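Local coordinates for DnaJ homolog subfamily C member 27-A (Xenopus laevis, PDB 6JMG), which binds GTP and magnesium through a Rab-family small GTPase domain, carries a DnaJ domain and may help regulate the MEK/ERK pathway, at residues 206-211 with 238-243. Numbering follows the deposited sequence.
Sequences ADSIRR and RKLAVL
Ser208 faces two leucines of the other helix. Its OG lies 3.5 Å from Leu243 CD2 and 4.1 Å from Leu240 CD2. Its CB also touches the Leu243 methyl, at 4.0 Å. The small serine therefore meets one methyl branch from each leucine, and the contact is van der Waals in character. Arg211, one turn further along, adds a second touch on Leu240. Its NH2 is 4.1 Å from Leu240 CD2, which lies near the plane of the guanidinium, at its edge. The two side chains cross at about a right angle.

Leu243 has CG anti to the backbone N (chi1 -172°), which carries CD2 to the serine. In Leu240, CG is anti to the carbonyl carbon (chi1 -77°), and its CD2 reaches both Ser208 and Arg211. The Arg211 chain leaves its helix extended and then bends at chi3. Its NH1 makes a weak hydrogen bond to the Met221 carbonyl oxygen, which probably helps to hold the group beside Leu240. A weak hydrogen bond from Gln205 NE2 to the Leu243 carbonyl oxygen also links the two helices.

The interface is small and only partly buried. The axes of 206-211 and 238-243 come within 11.3 Å, with 115° between their N-to-C directions. The contacts between 206-211 and 238-243 are all made by side chains. Segment 238-243 belongs to the J domain, far from the GTP and magnesium sites. Helix 254-278 packs against both partners: Ile209 rests on Ser254 and Ala257, Leu240 on Val261 and Ala241 on Phe258. Helices 230-244 and 254-278 correspond to the two long helices II and III of a J domain, and helix 203-213 packs beside this pair.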
loop_
_atom_site.group_PDB
_atom_site.type_symbol
_atom_site.label_atom_id
_atom_site.label_comp_id
_atom_site.label_asym_id
_atom_site.label_seq_id
_atom_site.Cartn_x
_atom_site.Cartn_y
_atom_site.Cartn_z
ATOM N N ALA A 206 -11.344 14.206 13.560
ATOM C CA ALA A 206 -12.434 14.951 14.187
ATOM C C ALA A 206 -11.955 16.281 14.758
ATOM O O ALA A 206 -12.681 17.283 14.717
ATOM C CB ALA A 206 -13.070 14.091 15.268
ATOM N N ASP A 207 -10.748 16.310 15.317
ATOM C CA ASP A 207 -10.214 17.569 15.819
ATOM C C ASP A 207 -9.962 18.534 14.677
ATOM O O ASP A 207 -10.242 19.732 14.799
ATOM C CB ASP A 207 -8.932 17.337 16.621
ATOM C CG ASP A 207 -9.193 16.678 17.969
ATOM O OD1 ASP A 207 -10.367 16.652 18.412
ATOM O OD2 ASP A 207 -8.216 16.178 18.574
ATOM N N SER A 208 -9.460 18.027 13.541
ATOM C CA SER A 208 -9.093 18.940 12.469
ATOM C C SER A 208 -10.328 19.557 11.842
ATOM O O SER A 208 -10.362 20.767 11.584
ATOM C CB SER A 208 -8.285 18.201 11.392
ATOM O OG SER A 208 -6.875 18.287 11.603
ATOM N N ILE A 209 -11.392 18.763 11.704
ATOM C CA ILE A 209 -12.644 19.291 11.177
ATOM C C ILE A 209 -13.207 20.370 12.092
ATOM O O ILE A 209 -13.697 21.406 11.626
ATOM C CB ILE A 209 -13.645 18.153 10.947
ATOM C CG1 ILE A 209 -13.049 17.156 9.943
ATOM C CG2 ILE A 209 -14.964 18.736 10.441
ATOM C CD1 ILE A 209 -13.938 15.956 9.654
ATOM N N ARG A 210 -13.166 20.153 13.400
ATOM C CA ARG A 210 -13.758 21.154 14.272
ATOM C C ARG A 210 -12.886 22.393 14.318
ATOM O O ARG A 210 -13.400 23.516 14.283
ATOM C CB ARG A 210 -13.976 20.604 15.683
ATOM C CG ARG A 210 -14.514 21.658 16.642
ATOM C CD ARG A 210 -14.481 21.197 18.081
ATOM N NE ARG A 210 -13.387 20.260 18.327
ATOM C CZ ARG A 210 -13.009 19.854 19.538
ATOM N NH1 ARG A 210 -13.634 20.309 20.621
ATOM N NH2 ARG A 210 -12.002 18.993 19.666
ATOM N N ARG A 211 -11.562 22.205 14.307
ATOM C CA ARG A 211 -10.665 23.355 14.310
ATOM C C ARG A 211 -10.828 24.175 13.038
ATOM O O ARG A 211 -10.766 25.405 13.089
ATOM C CB ARG A 211 -9.216 22.893 14.485
ATOM C CG ARG A 211 -8.181 24.010 14.396
ATOM C CD ARG A 211 -6.752 23.452 14.372
ATOM N NE ARG A 211 -6.458 22.665 13.173
ATOM C CZ ARG A 211 -6.147 23.179 11.981
ATOM N NH1 ARG A 211 -6.077 24.498 11.803
ATOM N NH2 ARG A 211 -5.905 22.364 10.959
ATOM N N ARG A 238 -1.377 19.292 1.529
ATOM C CA ARG A 238 -1.539 17.885 1.174
ATOM C C ARG A 238 -1.724 17.014 2.411
ATOM O O ARG A 238 -2.386 15.972 2.330
ATOM C CB ARG A 238 -0.356 17.379 0.346
ATOM C CG ARG A 238 0.241 18.412 -0.567
ATOM C CD ARG A 238 1.027 17.854 -1.738
ATOM N NE ARG A 238 1.258 18.932 -2.698
ATOM C CZ ARG A 238 2.446 19.383 -3.078
ATOM N NH1 ARG A 238 3.543 18.837 -2.590
ATOM N NH2 ARG A 238 2.529 20.387 -3.945
ATOM N N LYS A 239 -1.234 17.442 3.576
ATOM C CA LYS A 239 -1.433 16.562 4.720
ATOM C C LYS A 239 -2.853 16.660 5.249
ATOM O O LYS A 239 -3.413 15.654 5.702
ATOM C CB LYS A 239 -0.431 16.884 5.832
ATOM C CG LYS A 239 0.964 16.349 5.568
ATOM C CD LYS A 239 2.009 16.975 6.471
ATOM C CE LYS A 239 1.633 18.381 6.895
ATOM N NZ LYS A 239 2.800 19.118 7.467
ATOM N N LEU A 240 -3.475 17.827 5.090
ATOM C CA LEU A 240 -4.892 17.968 5.385
ATOM C C LEU A 240 -5.756 17.284 4.326
ATOM O O LEU A 240 -6.769 16.660 4.655
ATOM C CB LEU A 240 -5.238 19.451 5.490
ATOM C CG LEU A 240 -4.808 20.118 6.793
ATOM C CD1 LEU A 240 -4.958 21.640 6.739
ATOM C CD2 LEU A 240 -5.598 19.531 7.951
ATOM N N ALA A 241 -5.368 17.374 3.053
ATOM C CA ALA A 241 -6.140 16.720 2.005
ATOM C C ALA A 241 -6.207 15.212 2.202
ATOM O O ALA A 241 -7.270 14.605 2.003
ATOM C CB ALA A 241 -5.570 17.053 0.630
ATOM N N VAL A 242 -5.080 14.573 2.526
ATOM C CA VAL A 242 -5.152 13.127 2.764
ATOM C C VAL A 242 -5.946 12.834 4.029
ATOM O O VAL A 242 -6.586 11.784 4.143
ATOM C CB VAL A 242 -3.758 12.476 2.819
ATOM C CG1 VAL A 242 -2.903 12.961 1.671
ATOM C CG2 VAL A 242 -3.098 12.722 4.155
ATOM N N LEU A 243 -5.929 13.756 4.989
ATOM C CA LEU A 243 -6.620 13.525 6.246
ATOM C C LEU A 243 -8.129 13.663 6.074
ATOM O O LEU A 243 -8.894 12.855 6.609
ATOM C CB LEU A 243 -6.094 14.508 7.301
ATOM C CG LEU A 243 -6.543 14.345 8.756
ATOM C CD1 LEU A 243 -6.078 13.005 9.335
ATOM C CD2 LEU A 243 -6.011 15.501 9.586
#